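PDB 5Y15: dual specificity phosphatase 28 from Homo sapiens, which dephosphorylates a synthetic aryl phosphate in vitro but has almost no activity on phosphotyrosine, even less on phosphothreonine and none on phosphoserine. Local coordinates for residues V66-Q76 with V84-F92. The protein carries 2 engineered substitutions. Residues are numbered along the deposited sequence; the frame is centred on the assembly and turned at random.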
ATOM      1  N   VAL A  66      10.463   6.701   8.489  1.00 53.25           N
ATOM      2  CA  VAL A  66       9.384   5.851   8.021  1.00 40.82           C
ATOM      3  C   VAL A  66       8.645   6.590   6.923  1.00 40.21           C
ATOM      4  O   VAL A  66       8.190   7.721   7.107  1.00 50.16           O
ATOM      5  CB  VAL A  66       8.462   5.463   9.183  1.00 47.21           C
ATOM      6  CG1 VAL A  66       7.171   4.852   8.657  1.00 47.13           C
ATOM      7  CG2 VAL A  66       9.177   4.456  10.080  1.00 42.71           C
ATOM      8  N   THR A  67       8.543   5.959   5.763  1.00 37.38           N
ATOM      9  CA  THR A  67       7.858   6.543   4.631  1.00 37.62           C
ATOM     10  C   THR A  67       6.618   5.756   4.254  1.00 35.04           C
ATOM     11  O   THR A  67       5.910   6.155   3.321  1.00 42.24           O
ATOM     12  CB  THR A  67       8.797   6.619   3.420  1.00 46.02           C
ATOM     13  OG1 THR A  67       9.236   5.304   3.107  1.00 43.60           O
ATOM     14  CG2 THR A  67      10.023   7.467   3.746  1.00 41.45           C
ATOM     15  N   LEU A  68       6.335   4.652   4.947  1.00 30.98           N
ATOM     16  CA  LEU A  68       5.124   3.888   4.683  1.00 38.21           C
ATOM     17  C   LEU A  68       4.661   3.265   5.982  1.00 36.79           C
ATOM     18  O   LEU A  68       5.457   2.612   6.657  1.00 38.12           O
ATOM     19  CB  LEU A  68       5.367   2.790   3.638  1.00 33.71           C
ATOM     20  CG  LEU A  68       4.226   1.797   3.401  1.00 40.51           C
ATOM     21  CD1 LEU A  68       3.118   2.457   2.615  1.00 36.61           C
ATOM     22  CD2 LEU A  68       4.696   0.519   2.702  1.00 27.29           C
ATOM     23  N   CYS A  69       3.392   3.483   6.333  1.00 35.99           N
ATOM     24  CA  CYS A  69       2.756   2.825   7.471  1.00 34.98           C
ATOM     25  C   CYS A  69       1.826   1.743   6.949  1.00 30.17           C
ATOM     26  O   CYS A  69       0.966   2.015   6.105  1.00 41.79           O
ATOM     27  CB  CYS A  69       1.951   3.826   8.318  1.00 37.82           C
ATOM     28  SG  CYS A  69       2.990   5.093   9.065  1.00 49.59           S
ATOM     29  N   VAL A  70       1.964   0.536   7.474  1.00 30.34           N
ATOM     30  CA  VAL A  70       1.098  -0.571   7.102  1.00 29.46           C
ATOM     31  C   VAL A  70       0.195  -0.817   8.292  1.00 34.12           C
ATOM     32  O   VAL A  70       0.642  -1.347   9.319  1.00 28.00           O
ATOM     33  CB  VAL A  70       1.881  -1.837   6.728  1.00 31.35           C
ATOM     34  CG1 VAL A  70       0.909  -2.957   6.289  1.00 20.72           C
ATOM     35  CG2 VAL A  70       2.921  -1.541   5.626  1.00 26.28           C
ATOM     36  N   ASN A  71      -1.077  -0.456   8.139  1.00 29.83           N
ATOM     37  CA  ASN A  71      -2.089  -0.542   9.194  1.00 26.61           C
ATOM     38  C   ASN A  71      -2.812  -1.852   8.950  1.00 28.71           C
ATOM     39  O   ASN A  71      -3.637  -1.947   8.045  1.00 39.26           O
ATOM     40  CB  ASN A  71      -3.013   0.674   9.096  1.00 34.93           C
ATOM     41  CG  ASN A  71      -4.108   0.734  10.185  1.00 36.61           C
ATOM     42  OD1 ASN A  71      -4.378  -0.223  10.917  1.00 36.73           O
ATOM     43  ND2 ASN A  71      -4.764   1.879  10.254  1.00 38.05           N
ATOM     44  N   VAL A  72      -2.473  -2.885   9.716  1.00 26.35           N
ATOM     45  CA  VAL A  72      -3.083  -4.215   9.521  1.00 24.94           C
ATOM     46  C   VAL A  72      -4.275  -4.293  10.464  1.00 37.68           C
ATOM     47  O   VAL A  72      -4.232  -4.884  11.552  1.00 27.67           O
ATOM     48  CB  VAL A  72      -2.074  -5.345   9.748  1.00 28.13           C
ATOM     49  CG1 VAL A  72      -2.577  -6.643   9.095  1.00 24.78           C
ATOM     50  CG2 VAL A  72      -0.672  -4.945   9.223  1.00 22.75           C
ATOM     51  N   SER A  73      -5.404  -3.734  10.021  1.00 32.57           N
ATOM     52  CA  SER A  73      -6.628  -3.786  10.813  1.00 31.80           C
ATOM     53  C   SER A  73      -7.771  -3.215  10.001  1.00 31.37           C
ATOM     54  O   SER A  73      -7.566  -2.493   9.026  1.00 35.37           O
ATOM     55  CB  SER A  73      -6.517  -2.984  12.107  1.00 25.48           C
ATOM     56  OG  SER A  73      -6.620  -1.620  11.775  1.00 25.31           O
ATOM     57  N   ARG A  74      -8.983  -3.456  10.487  1.00 34.73           N
ATOM     58  CA  ARG A  74     -10.143  -2.879   9.838  1.00 38.54           C
ATOM     59  C   ARG A  74     -10.552  -1.574  10.475  1.00 36.18           C
ATOM     60  O   ARG A  74     -11.076  -0.704   9.775  1.00 39.56           O
ATOM     61  CB  ARG A  74     -11.319  -3.852   9.898  1.00 37.15           C
ATOM     62  CG  ARG A  74     -11.070  -5.138   9.151  1.00 31.73           C
ATOM     63  CD  ARG A  74     -12.316  -5.981   9.179  1.00 43.16           C
ATOM     64  NE  ARG A  74     -12.151  -7.267   8.514  1.00 35.71           N
ATOM     65  CZ  ARG A  74     -12.602  -7.524   7.293  1.00 45.15           C
ATOM     66  NH1 ARG A  74     -13.218  -6.566   6.611  1.00 53.91           N
ATOM     67  NH2 ARG A  74     -12.430  -8.722   6.750  1.00 39.12           N
ATOM     68  N   GLN A  75     -10.202  -1.359  11.748  1.00 41.74           N
ATOM     69  CA  GLN A  75     -10.769  -0.247  12.492  1.00 41.55           C
ATOM     70  C   GLN A  75      -9.737   0.586  13.213  1.00 46.43           C
ATOM     71  O   GLN A  75     -10.132   1.550  13.871  1.00 36.37           O
ATOM     72  CB  GLN A  75     -11.741  -0.753  13.580  1.00 45.66           C
ATOM     73  CG  GLN A  75     -12.859  -1.676  13.145  1.00 38.88           C
ATOM     74  CD  GLN A  75     -13.723  -1.091  12.065  1.00 53.31           C
ATOM     75  OE1 GLN A  75     -13.760   0.128  11.873  1.00 51.30           O
ATOM     76  NE2 GLN A  75     -14.445  -1.956  11.357  1.00 47.26           N
ATOM     77  N   GLN A  76      -8.395   0.338  12.997  1.00 29.87           N
ATOM     78  CA  GLN A  76      -7.501   1.197  13.754  1.00 33.92           C
ATOM     79  C   GLN A  76      -7.168   2.423  12.923  1.00 34.64           C
ATOM     80  O   GLN A  76      -7.133   2.348  11.692  1.00 39.99           O
ATOM     81  CB  GLN A  76      -6.200   0.472  14.148  1.00 35.65           C
ATOM     82  CG  GLN A  76      -6.392  -0.732  15.075  1.00 33.53           C
ATOM     83  CD  GLN A  76      -6.813  -0.333  16.487  1.00 40.13           C
ATOM     84  OE1 GLN A  76      -6.242   0.586  17.087  1.00 36.30           O
ATOM     85  NE2 GLN A  76      -7.825  -1.020  17.020  1.00 34.61           N
ATOM     86  N   VAL A  84       2.814  10.907   5.039  1.00 62.18           N
ATOM     87  CA  VAL A  84       3.322   9.543   4.986  1.00 61.69           C
ATOM     88  C   VAL A  84       2.233   8.659   4.400  1.00 59.18           C
ATOM     89  O   VAL A  84       1.123   8.589   4.944  1.00 39.99           O
ATOM     90  CB  VAL A  84       3.744   9.046   6.376  1.00 59.34           C
ATOM     91  CG1 VAL A  84       4.167   7.587   6.312  1.00 43.46           C
ATOM     92  CG2 VAL A  84       4.860   9.921   6.928  1.00 68.08           C
ATOM     93  N   ALA A  85       2.550   7.988   3.292  1.00 52.54           N
ATOM     94  CA  ALA A  85       1.598   7.079   2.672  1.00 49.15           C
ATOM     95  C   ALA A  85       1.226   5.983   3.661  1.00 34.95           C
ATOM     96  O   ALA A  85       2.028   5.589   4.501  1.00 32.61           O
ATOM     97  CB  ALA A  85       2.205   6.471   1.401  1.00 45.24           C
ATOM     98  N   GLU A  86      -0.021   5.512   3.571  1.00 33.65           N
ATOM     99  CA  GLU A  86      -0.554   4.512   4.489  1.00 36.50           C
ATOM    100  C   GLU A  86      -1.301   3.453   3.702  1.00 36.36           C
ATOM    101  O   GLU A  86      -2.170   3.775   2.880  1.00 33.22           O
ATOM    102  CB  GLU A  86      -1.535   5.118   5.529  1.00 36.94           C
ATOM    103  CG  GLU A  86      -2.401   4.028   6.230  1.00 41.94           C
ATOM    104  CD  GLU A  86      -3.615   4.571   7.037  1.00 65.82           C
ATOM    105  OE1 GLU A  86      -3.989   5.756   6.867  1.00 52.55           O
ATOM    106  OE2 GLU A  86      -4.229   3.792   7.820  1.00 45.14           O
ATOM    107  N   LEU A  87      -0.974   2.196   3.972  1.00 35.23           N
ATOM    108  CA  LEU A  87      -1.643   1.054   3.368  1.00 34.30           C
ATOM    109  C   LEU A  87      -2.422   0.346   4.463  1.00 34.81           C
ATOM    110  O   LEU A  87      -1.821  -0.130   5.435  1.00 32.38           O
ATOM    111  CB  LEU A  87      -0.625   0.108   2.714  1.00 29.94           C
ATOM    112  CG  LEU A  87      -1.162  -1.261   2.286  1.00 27.29           C
ATOM    113  CD1 LEU A  87      -2.146  -1.114   1.158  1.00 24.01           C
ATOM    114  CD2 LEU A  87       0.001  -2.163   1.849  1.00 32.69           C
ATOM    115  N   ARG A  88      -3.745   0.258   4.307  1.00 26.07           N
ATOM    116  CA  ARG A  88      -4.566  -0.465   5.262  1.00 22.89           C
ATOM    117  C   ARG A  88      -4.800  -1.855   4.708  1.00 22.00           C
ATOM    118  O   ARG A  88      -5.216  -2.003   3.554  1.00 26.05           O
ATOM    119  CB  ARG A  88      -5.922   0.223   5.515  1.00 34.94           C
ATOM    120  CG  ARG A  88      -6.899  -0.669   6.330  1.00 24.39           C
ATOM    121  CD  ARG A  88      -8.257   0.015   6.709  1.00 25.37           C
ATOM    122  NE  ARG A  88      -8.095   1.338   7.290  1.00 30.48           N
ATOM    123  CZ  ARG A  88      -7.967   1.557   8.596  1.00 34.14           C
ATOM    124  NH1 ARG A  88      -7.965   0.525   9.443  1.00 25.41           N
ATOM    125  NH2 ARG A  88      -7.822   2.794   9.049  1.00 28.52           N
ATOM    126  N   VAL A  89      -4.518  -2.863   5.526  1.00 26.07           N
ATOM    127  CA  VAL A  89      -4.769  -4.265   5.216  1.00 26.76           C
ATOM    128  C   VAL A  89      -5.928  -4.698   6.097  1.00 31.65           C
ATOM    129  O   VAL A  89      -5.732  -4.961   7.287  1.00 30.63           O
ATOM    130  CB  VAL A  89      -3.495  -5.097   5.438  1.00 32.17           C
ATOM    131  CG1 VAL A  89      -3.713  -6.586   5.164  1.00 23.91           C
ATOM    132  CG2 VAL A  89      -2.429  -4.563   4.540  1.00 23.06           C
ATOM    133  N   PRO A  90      -7.142  -4.752   5.559  1.00 35.28           N
ATOM    134  CA  PRO A  90      -8.343  -4.853   6.401  1.00 33.19           C
ATOM    135  C   PRO A  90      -8.648  -6.248   6.893  1.00 37.49           C
ATOM    136  O   PRO A  90      -9.331  -7.014   6.203  1.00 40.09           O
ATOM    137  CB  PRO A  90      -9.464  -4.347   5.484  1.00 30.49           C
ATOM    138  CG  PRO A  90      -8.959  -4.455   4.104  1.00 33.90           C
ATOM    139  CD  PRO A  90      -7.466  -4.766   4.126  1.00 37.86           C
ATOM    140  N   VAL A  91      -8.127  -6.608   8.062  1.00 31.22           N
ATOM    141  CA  VAL A  91      -8.449  -7.887   8.677  1.00 28.18           C
ATOM    142  C   VAL A  91      -8.608  -7.662  10.167  1.00 35.79           C
ATOM    143  O   VAL A  91      -7.956  -6.796  10.759  1.00 33.08           O
ATOM    144  CB  VAL A  91      -7.381  -8.998   8.422  1.00 42.31           C
ATOM    145  CG1 VAL A  91      -7.340  -9.417   6.976  1.00 34.73           C
ATOM    146  CG2 VAL A  91      -5.977  -8.536   8.885  1.00 23.40           C
ATOM    147  N   PHE A  92      -9.513  -8.431  10.766  1.00 41.40           N
ATOM    148  CA  PHE A  92      -9.542  -8.495  12.213  1.00 41.24           C
ATOM    149  C   PHE A  92      -8.484  -9.496  12.656  1.00 41.28           C
ATOM    150  O   PHE A  92      -8.033 -10.350  11.888  1.00 34.90           O
ATOM    151  CB  PHE A  92     -10.908  -8.964  12.755  1.00 40.96           C
ATOM    152  CG  PHE A  92     -12.033  -7.953  12.631  1.00 37.88           C
ATOM    153  CD1 PHE A  92     -11.954  -6.713  13.242  1.00 46.95           C
ATOM    154  CD2 PHE A  92     -13.185  -8.279  11.944  1.00 38.38           C
ATOM    155  CE1 PHE A  92     -12.997  -5.798  13.142  1.00 46.36           C
ATOM    156  CE2 PHE A  92     -14.247  -7.371  11.837  1.00 43.96           C
ATOM    157  CZ  PHE A  92     -14.145  -6.127  12.436  1.00 46.38           C
TER
HETATM  158  O   HOH W   1       4.845   8.275   1.511  1.00 50.87           O
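R88 reaches across from strand 85-88, the outermost of this chain, and plugs the turn that follows strand 66-71. Bent at chi3 (-49°), its chain lays CG and CD against the carbonyl of S73, and the guanidinium meets Q76 O end-on, NH2 at 2.8 Å and NH1 at 3.0 Å. NH1 also bonds S73 O from above that carbonyl's plane. N71 ND2 sits over one guanidinium face, the amide plane tilted 55° to it, and gives one hydrogen to Q76 O and the other to E86 OE2 (3.1 Å), amide and carboxylate nearly coplanar. The parallel backbones bond from C69 N to A85 O, L87 N to C69 O, N71 N to L87 O and V89 N to N71 O; a water bridges T67 O and A85 N. On the V70 face, V89 CG2 sits against V70 CG1 at 4.1 Å, under helix 100-115, while V72 CG1 rests on V91 CG2. R74 CD centres over the F92 ring, and NE pairs with E97. E86 also salt-bridges R88 of the second subunit, whose antiparallel strand continues the sheet. Three N-H donors converging on Q76 O probably hold the turn in place near S124, the changed residue at the inferred phosphocysteine position.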